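Cysteine synthase 3 (Entamoeba histolytica, PDB 6KR5) probably catalyses the pyridoxal-phosphate-dependent synthesis of L-cysteine from O-acetyl-L-serine and sulfide. Local coordinates at residues L75-S86 with Y102-S113. Sequence-based numbering, arbitrary orientation. Where two conformers were deposited one is given.
Sequences LKPGMEIIEATS and YPVNIVMPSTMS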
ATOM      1  N   LEU B  75      17.365  16.030 -18.148  1.00 26.27           N
ATOM      2  CA  LEU B  75      18.090  15.323 -17.103  1.00 23.58           C
ATOM      3  C   LEU B  75      19.090  14.411 -17.794  1.00 25.49           C
ATOM      4  O   LEU B  75      18.703  13.589 -18.631  1.00 26.74           O
ATOM      5  CB  LEU B  75      17.119  14.524 -16.225  1.00 24.24           C
ATOM      6  CG  LEU B  75      17.642  13.862 -14.953  1.00 27.32           C
ATOM      7  CD1 LEU B  75      18.357  14.843 -14.039  1.00 25.97           C
ATOM      8  CD2 LEU B  75      16.488  13.182 -14.214  1.00 24.74           C
ATOM      9  N   LYS B  76      20.374  14.594 -17.483  1.00 26.51           N
ATOM     10  CA  LYS B  76      21.475  13.877 -18.105  1.00 30.94           C
ATOM     11  C   LYS B  76      22.388  13.311 -17.031  1.00 26.53           C
ATOM     12  O   LYS B  76      22.450  13.848 -15.923  1.00 24.60           O
ATOM     13  CB  LYS B  76      22.288  14.804 -19.028  1.00 30.12           C
ATOM     14  CG  LYS B  76      21.706  14.940 -20.430  1.00 36.39           C
ATOM     15  CD  LYS B  76      22.273  16.145 -21.175  1.00 35.96           C
ATOM     16  CE  LYS B  76      21.988  17.449 -20.443  1.00 44.43           C
ATOM     17  NZ  LYS B  76      21.810  18.586 -21.398  1.00 49.02           N
ATOM     18  N   PRO B  77      23.104  12.226 -17.328  1.00 30.70           N
ATOM     19  CA  PRO B  77      24.033  11.665 -16.341  1.00 30.89           C
ATOM     20  C   PRO B  77      24.971  12.726 -15.782  1.00 29.82           C
ATOM     21  O   PRO B  77      25.457  13.606 -16.501  1.00 30.56           O
ATOM     22  CB  PRO B  77      24.787  10.598 -17.139  1.00 38.05           C
ATOM     23  CG  PRO B  77      23.806  10.168 -18.178  1.00 36.41           C
ATOM     24  CD  PRO B  77      23.022  11.399 -18.545  1.00 33.84           C
ATOM     25  N   GLY B  78      25.198  12.651 -14.474  1.00 29.59           N
ATOM     26  CA  GLY B  78      25.920  13.665 -13.749  1.00 30.15           C
ATOM     27  C   GLY B  78      25.030  14.658 -13.033  1.00 31.06           C
ATOM     28  O   GLY B  78      25.472  15.274 -12.052  1.00 33.92           O
ATOM     29  N   MET B  79      23.790  14.816 -13.486  1.00 23.83           N
ATOM     30  CA  MET B  79      22.849  15.729 -12.861  1.00 23.07           C
ATOM     31  C   MET B  79      22.094  15.044 -11.727  1.00 23.10           C
ATOM     32  O   MET B  79      22.050  13.816 -11.622  1.00 24.50           O
ATOM     33  CB  MET B  79      21.853  16.264 -13.894  1.00 21.80           C
ATOM     34  CG  MET B  79      22.487  17.167 -14.932  1.00 25.83           C
ATOM     35  SD  MET B  79      21.265  17.794 -16.101  1.00 26.18           S
ATOM     36  CE  MET B  79      20.276  18.857 -15.070  1.00 24.64           C
ATOM     37  N   GLU B  80      21.501  15.864 -10.867  1.00 21.57           N
ATOM     38  CA  GLU B  80      20.737  15.378  -9.721  1.00 19.65           C
ATOM     39  C   GLU B  80      19.381  16.060  -9.691  1.00 21.21           C
ATOM     40  O   GLU B  80      19.260  17.228 -10.056  1.00 22.18           O
ATOM     41  CB  GLU B  80      21.491  15.633  -8.409  1.00 20.81           C
ATOM     42  CG  GLU B  80      22.907  15.069  -8.441  1.00 20.72           C
ATOM     43  CD  GLU B  80      23.651  15.220  -7.136  1.00 24.94           C
ATOM     44  OE1 GLU B  80      23.037  15.629  -6.124  1.00 26.15           O
ATOM     45  OE2 GLU B  80      24.866  14.920  -7.107  1.00 22.97           O
ATOM     46  N   ILE B  81      18.366  15.323  -9.259  1.00 18.86           N
ATOM     47  CA  ILE B  81      17.021  15.864  -9.101  1.00 19.65           C
ATOM     48  C   ILE B  81      16.941  16.621  -7.781  1.00 19.08           C
ATOM     49  O   ILE B  81      17.580  16.243  -6.794  1.00 20.24           O
ATOM     50  CB  ILE B  81      15.997  14.711  -9.167  1.00 21.09           C
ATOM     51  CG1 ILE B  81      16.083  13.988 -10.517  1.00 21.70           C
ATOM     52  CG2 ILE B  81      14.580  15.224  -8.922  1.00 22.26           C
ATOM     53  CD1 ILE B  81      15.929  12.482 -10.429  1.00 27.49           C
ATOM     54  N   ILE B  82      16.161  17.707  -7.741  1.00 20.08           N
ATOM     55  CA  ILE B  82      15.910  18.400  -6.481  1.00 20.49           C
ATOM     56  C   ILE B  82      14.448  18.834  -6.421  1.00 21.29           C
ATOM     57  O   ILE B  82      13.843  19.182  -7.441  1.00 20.85           O
ATOM     58  CB  ILE B  82      16.868  19.599  -6.274  1.00 20.51           C
ATOM     59  CG1 ILE B  82      16.719  20.158  -4.853  1.00 22.69           C
ATOM     60  CG2 ILE B  82      16.653  20.686  -7.327  1.00 22.37           C
ATOM     61  CD1 ILE B  82      17.726  21.236  -4.500  1.00 26.52           C
ATOM     62  N   GLU B  83      13.881  18.794  -5.219  1.00 20.56           N
ATOM     63  CA  GLU B  83      12.542  19.299  -4.965  1.00 18.59           C
ATOM     64  C   GLU B  83      12.454  19.709  -3.503  1.00 21.01           C
ATOM     65  O   GLU B  83      13.157  19.161  -2.654  1.00 20.42           O
ATOM     66  CB  GLU B  83      11.471  18.264  -5.323  1.00 19.23           C
ATOM     67  CG  GLU B  83      10.020  18.743  -5.106  1.00 20.71           C
ATOM     68  CD  GLU B  83       9.663  19.939  -5.975  1.00 21.17           C
ATOM     69  OE1 GLU B  83      10.084  21.074  -5.648  1.00 21.10           O
ATOM     70  OE2 GLU B  83       8.938  19.738  -6.970  1.00 20.75           O
ATOM     71  N   ALA B  84      11.613  20.712  -3.224  1.00 21.20           N
ATOM     72  CA  ALA B  84      11.285  21.117  -1.863  1.00 24.18           C
ATOM     73  C   ALA B  84       9.928  20.514  -1.543  1.00 25.24           C
ATOM     74  O   ALA B  84       8.906  20.955  -2.076  1.00 28.54           O
ATOM     75  CB  ALA B  84      11.266  22.639  -1.722  1.00 23.79           C
ATOM     76  N   THR B  85       9.918  19.489  -0.698  1.00 21.21           N
ATOM     77  CA  THR B  85       8.677  18.786  -0.410  1.00 23.31           C
ATOM     78  C   THR B  85       8.846  17.991   0.869  1.00 24.91           C
ATOM     79  O   THR B  85       9.911  17.430   1.116  1.00 22.64           O
ATOM     80  CB  THR B  85       8.273  17.841  -1.559  1.00 23.51           C
ATOM     81  OG1 THR B  85       7.130  17.067  -1.171  1.00 27.67           O
ATOM     82  CG2 THR B  85       9.399  16.881  -1.906  1.00 22.61           C
ATOM     83  N   SER B  86       7.785  17.955   1.671  0.53 25.20           N
ATOM     84  CA  SER B  86       7.708  17.103   2.847  0.53 24.42           C
ATOM     85  C   SER B  86       6.671  15.999   2.677  0.53 28.30           C
ATOM     86  O   SER B  86       6.414  15.247   3.626  0.53 28.28           O
ATOM     87  CB  SER B  86       7.393  17.949   4.086  0.53 24.73           C
ATOM     88  OG  SER B  86       8.344  18.995   4.257  0.53 24.45           O
ATOM     89  N   TYR B 102      19.381   8.076 -10.701  1.00 22.23           N
ATOM     90  CA  TYR B 102      19.760   9.464 -10.509  1.00 21.93           C
ATOM     91  C   TYR B 102      19.687   9.844  -9.039  1.00 23.91           C
ATOM     92  O   TYR B 102      18.762   9.424  -8.341  1.00 22.96           O
ATOM     93  CB  TYR B 102      18.843  10.407 -11.294  1.00 22.13           C
ATOM     94  CG  TYR B 102      19.195  10.499 -12.747  1.00 23.71           C
ATOM     95  CD1 TYR B 102      18.728   9.552 -13.649  1.00 24.22           C
ATOM     96  CD2 TYR B 102      20.017  11.525 -13.222  1.00 22.97           C
ATOM     97  CE1 TYR B 102      19.051   9.629 -14.978  1.00 26.11           C
ATOM     98  CE2 TYR B 102      20.345  11.601 -14.549  1.00 27.03           C
ATOM     99  CZ  TYR B 102      19.862  10.651 -15.419  1.00 24.85           C
ATOM    100  OH  TYR B 102      20.187  10.728 -16.749  1.00 30.79           O
ATOM    101  N   PRO B 103      20.624  10.643  -8.541  1.00 19.87           N
ATOM    102  CA  PRO B 103      20.495  11.136  -7.165  1.00 20.98           C
ATOM    103  C   PRO B 103      19.279  12.041  -7.041  1.00 20.33           C
ATOM    104  O   PRO B 103      18.932  12.778  -7.973  1.00 20.94           O
ATOM    105  CB  PRO B 103      21.800  11.910  -6.935  1.00 22.83           C
ATOM    106  CG  PRO B 103      22.760  11.356  -7.955  1.00 22.64           C
ATOM    107  CD  PRO B 103      21.908  11.028  -9.157  1.00 20.61           C
ATOM    108  N   VAL B 104      18.620  11.971  -5.886  1.00 19.21           N
ATOM    109  CA  VAL B 104      17.464  12.808  -5.580  1.00 18.34           C
ATOM    110  C   VAL B 104      17.755  13.581  -4.296  1.00 19.45           C
ATOM    111  O   VAL B 104      18.048  12.982  -3.250  1.00 22.46           O
ATOM    112  CB  VAL B 104      16.177  11.977  -5.442  1.00 17.78           C
ATOM    113  CG1 VAL B 104      15.001  12.873  -5.076  1.00 20.45           C
ATOM    114  CG2 VAL B 104      15.890  11.212  -6.733  1.00 19.37           C
ATOM    115  N   ASN B 105      17.678  14.909  -4.375  1.00 19.41           N
ATOM    116  CA  ASN B 105      17.821  15.791  -3.225  1.00 19.64           C
ATOM    117  C   ASN B 105      16.450  16.331  -2.833  1.00 19.35           C
ATOM    118  O   ASN B 105      15.762  16.920  -3.664  1.00 21.21           O
ATOM    119  CB  ASN B 105      18.763  16.955  -3.548  1.00 19.81           C
ATOM    120  CG  ASN B 105      20.132  16.487  -3.989  1.00 21.51           C
ATOM    121  OD1 ASN B 105      20.990  16.180  -3.161  1.00 23.94           O
ATOM    122  ND2 ASN B 105      20.343  16.422  -5.302  1.00 23.25           N
ATOM    123  N   ILE B 106      16.054  16.128  -1.578  1.00 18.87           N
ATOM    124  CA  ILE B 106      14.774  16.622  -1.076  1.00 17.72           C
ATOM    125  C   ILE B 106      15.039  17.606   0.051  1.00 18.44           C
ATOM    126  O   ILE B 106      15.725  17.270   1.025  1.00 20.61           O
ATOM    127  CB  ILE B 106      13.875  15.478  -0.569  1.00 18.71           C
ATOM    128  CG1 ILE B 106      13.644  14.430  -1.664  1.00 19.95           C
ATOM    129  CG2 ILE B 106      12.571  16.044   0.017  1.00 20.42           C
ATOM    130  CD1 ILE B 106      12.899  14.905  -2.871  1.00 17.66           C
ATOM    131  N   VAL B 107      14.484  18.814  -0.074  1.00 20.48           N
ATOM    132  CA  VAL B 107      14.645  19.869   0.921  1.00 21.52           C
ATOM    133  C   VAL B 107      13.377  19.940   1.761  1.00 20.46           C
ATOM    134  O   VAL B 107      12.276  20.056   1.213  1.00 21.97           O
ATOM    135  CB  VAL B 107      14.923  21.225   0.252  1.00 22.33           C
ATOM    136  CG1 VAL B 107      15.303  22.246   1.302  1.00 24.18           C
ATOM    137  CG2 VAL B 107      16.010  21.072  -0.808  1.00 26.22           C
ATOM    138  N   MET B 108      13.527  19.887   3.080  0.66 24.06           N
ATOM    139  CA  MET B 108      12.389  19.916   3.993  0.66 24.08           C
ATOM    140  C   MET B 108      12.887  20.370   5.363  0.66 22.99           C
ATOM    141  O   MET B 108      14.070  20.223   5.673  0.66 24.10           O
ATOM    142  CB  MET B 108      11.735  18.531   4.097  0.66 24.44           C
ATOM    143  CG  MET B 108      12.737  17.452   4.457  0.66 20.49           C
ATOM    144  SD  MET B 108      12.089  15.802   4.186  0.66 26.80           S
ATOM    145  CE  MET B 108      10.505  15.959   5.010  0.66 24.57           C
ATOM    146  N   PRO B 109      11.994  20.918   6.198  1.00 23.88           N
ATOM    147  CA  PRO B 109      12.416  21.246   7.573  1.00 27.87           C
ATOM    148  C   PRO B 109      12.708  19.979   8.362  1.00 25.43           C
ATOM    149  O   PRO B 109      12.057  18.948   8.179  1.00 25.90           O
ATOM    150  CB  PRO B 109      11.202  21.997   8.141  1.00 28.83           C
ATOM    151  CG  PRO B 109      10.380  22.382   6.951  1.00 23.84           C
ATOM    152  CD  PRO B 109      10.605  21.298   5.942  1.00 23.21           C
ATOM    153  N   SER B 110      13.707  20.066   9.254  1.00 32.20           N
ATOM    154  CA  SER B 110      14.248  18.869   9.896  1.00 30.17           C
ATOM    155  C   SER B 110      13.193  18.111  10.695  1.00 32.07           C
ATOM    156  O   SER B 110      13.289  16.887  10.849  1.00 32.95           O
ATOM    157  CB  SER B 110      15.420  19.242  10.806  1.00 30.44           C
ATOM    158  OG  SER B 110      14.960  19.806  12.028  1.00 33.90           O
ATOM    159  N   THR B 111      12.179  18.808  11.197  1.00 33.75           N
ATOM    160  CA  THR B 111      11.174  18.212  12.064  1.00 31.87           C
ATOM    161  C   THR B 111       9.915  17.787  11.324  1.00 33.52           C
ATOM    162  O   THR B 111       8.979  17.294  11.958  1.00 31.09           O
ATOM    163  CB  THR B 111      10.815  19.196  13.180  1.00 40.47           C
ATOM    164  OG1 THR B 111      10.506  20.473  12.608  1.00 34.09           O
ATOM    165  CG2 THR B 111      11.990  19.352  14.131  1.00 34.51           C
ATOM    166  N   MET B 112       9.877  17.935  10.004  1.00 26.77           N
ATOM    167  CA  MET B 112       8.666  17.683   9.231  1.00 32.87           C
ATOM    168  C   MET B 112       8.644  16.262   8.688  1.00 30.48           C
ATOM    169  O   MET B 112       9.649  15.782   8.156  1.00 32.06           O
ATOM    170  CB  MET B 112       8.547  18.672   8.067  1.00 35.73           C
ATOM    171  CG  MET B 112       7.132  18.821   7.531  1.00 43.17           C
ATOM    172  SD  MET B 112       6.014  19.616   8.704  1.00 61.97           S
ATOM    173  CE  MET B 112       4.480  19.652   7.774  1.00 56.22           C
ATOM    174  N   SER B 113       7.466  15.632   8.777  0.58 27.77           N
ATOM    175  CA  SER B 113       7.179  14.257   8.363  0.58 30.61           C
ATOM    176  C   SER B 113       8.385  13.337   8.473  0.58 25.78           C
ATOM    177  O   SER B 113       8.945  12.897   7.462  0.58 28.64           O
ATOM    178  CB  SER B 113       6.633  14.220   6.937  0.58 33.87           C
ATOM    179  OG  SER B 113       5.967  12.990   6.707  0.58 33.19           O
TER
HETATM  180  O   HOH W   1      23.463  14.267  -3.767  1.00 39.17           O
HETATM  181  O   HOH W   2       9.728  20.860   2.251  1.00 30.82           O
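E80 reaches across to the side-chain amide of N105. E80 OE1 uses its anti lone pair to accept from N105 ND2 at 2.9 Å, with an N-H...O angle of 172°. The carboxylate and amide planes are nearly coplanar. N105 CG lies beside its own backbone N (chi1 -57°), which turns ND2 back over the neighbouring strand. N105 ND2 also donates to I81 O at 3.1 Å, from above the carbonyl plane. N105 N reaches I81 O from the opposite face, at 2.8 Å. A water lies within hydrogen-bonding distance of both E80 OE1 and N105 OD1. The CG of E80 rests on CB and CG of P103.

Just before the two strands begin, L75 lies over one face of the Y102 ring, its CG 3.9 Å from the ring centroid in a CH-pi contact. M79 O meets the ring edge. On the side of the sheet covered by helix 58-72, I81 CD1 packs on Y102 CB and V104 CG2. The other face carries I82, whose CD1 meets V107 CG2 at 4.1 Å, under helix 135-149.

Strands 80-84 and 104-109 run parallel, joined by helix 88-100 as a beta-alpha-beta unit. N105 ND2 spends one N-H on the E80 carboxylate and the other on I81 O, which should hold the amide in one rotation; I81 O is gripped twice, by N105 N and ND2.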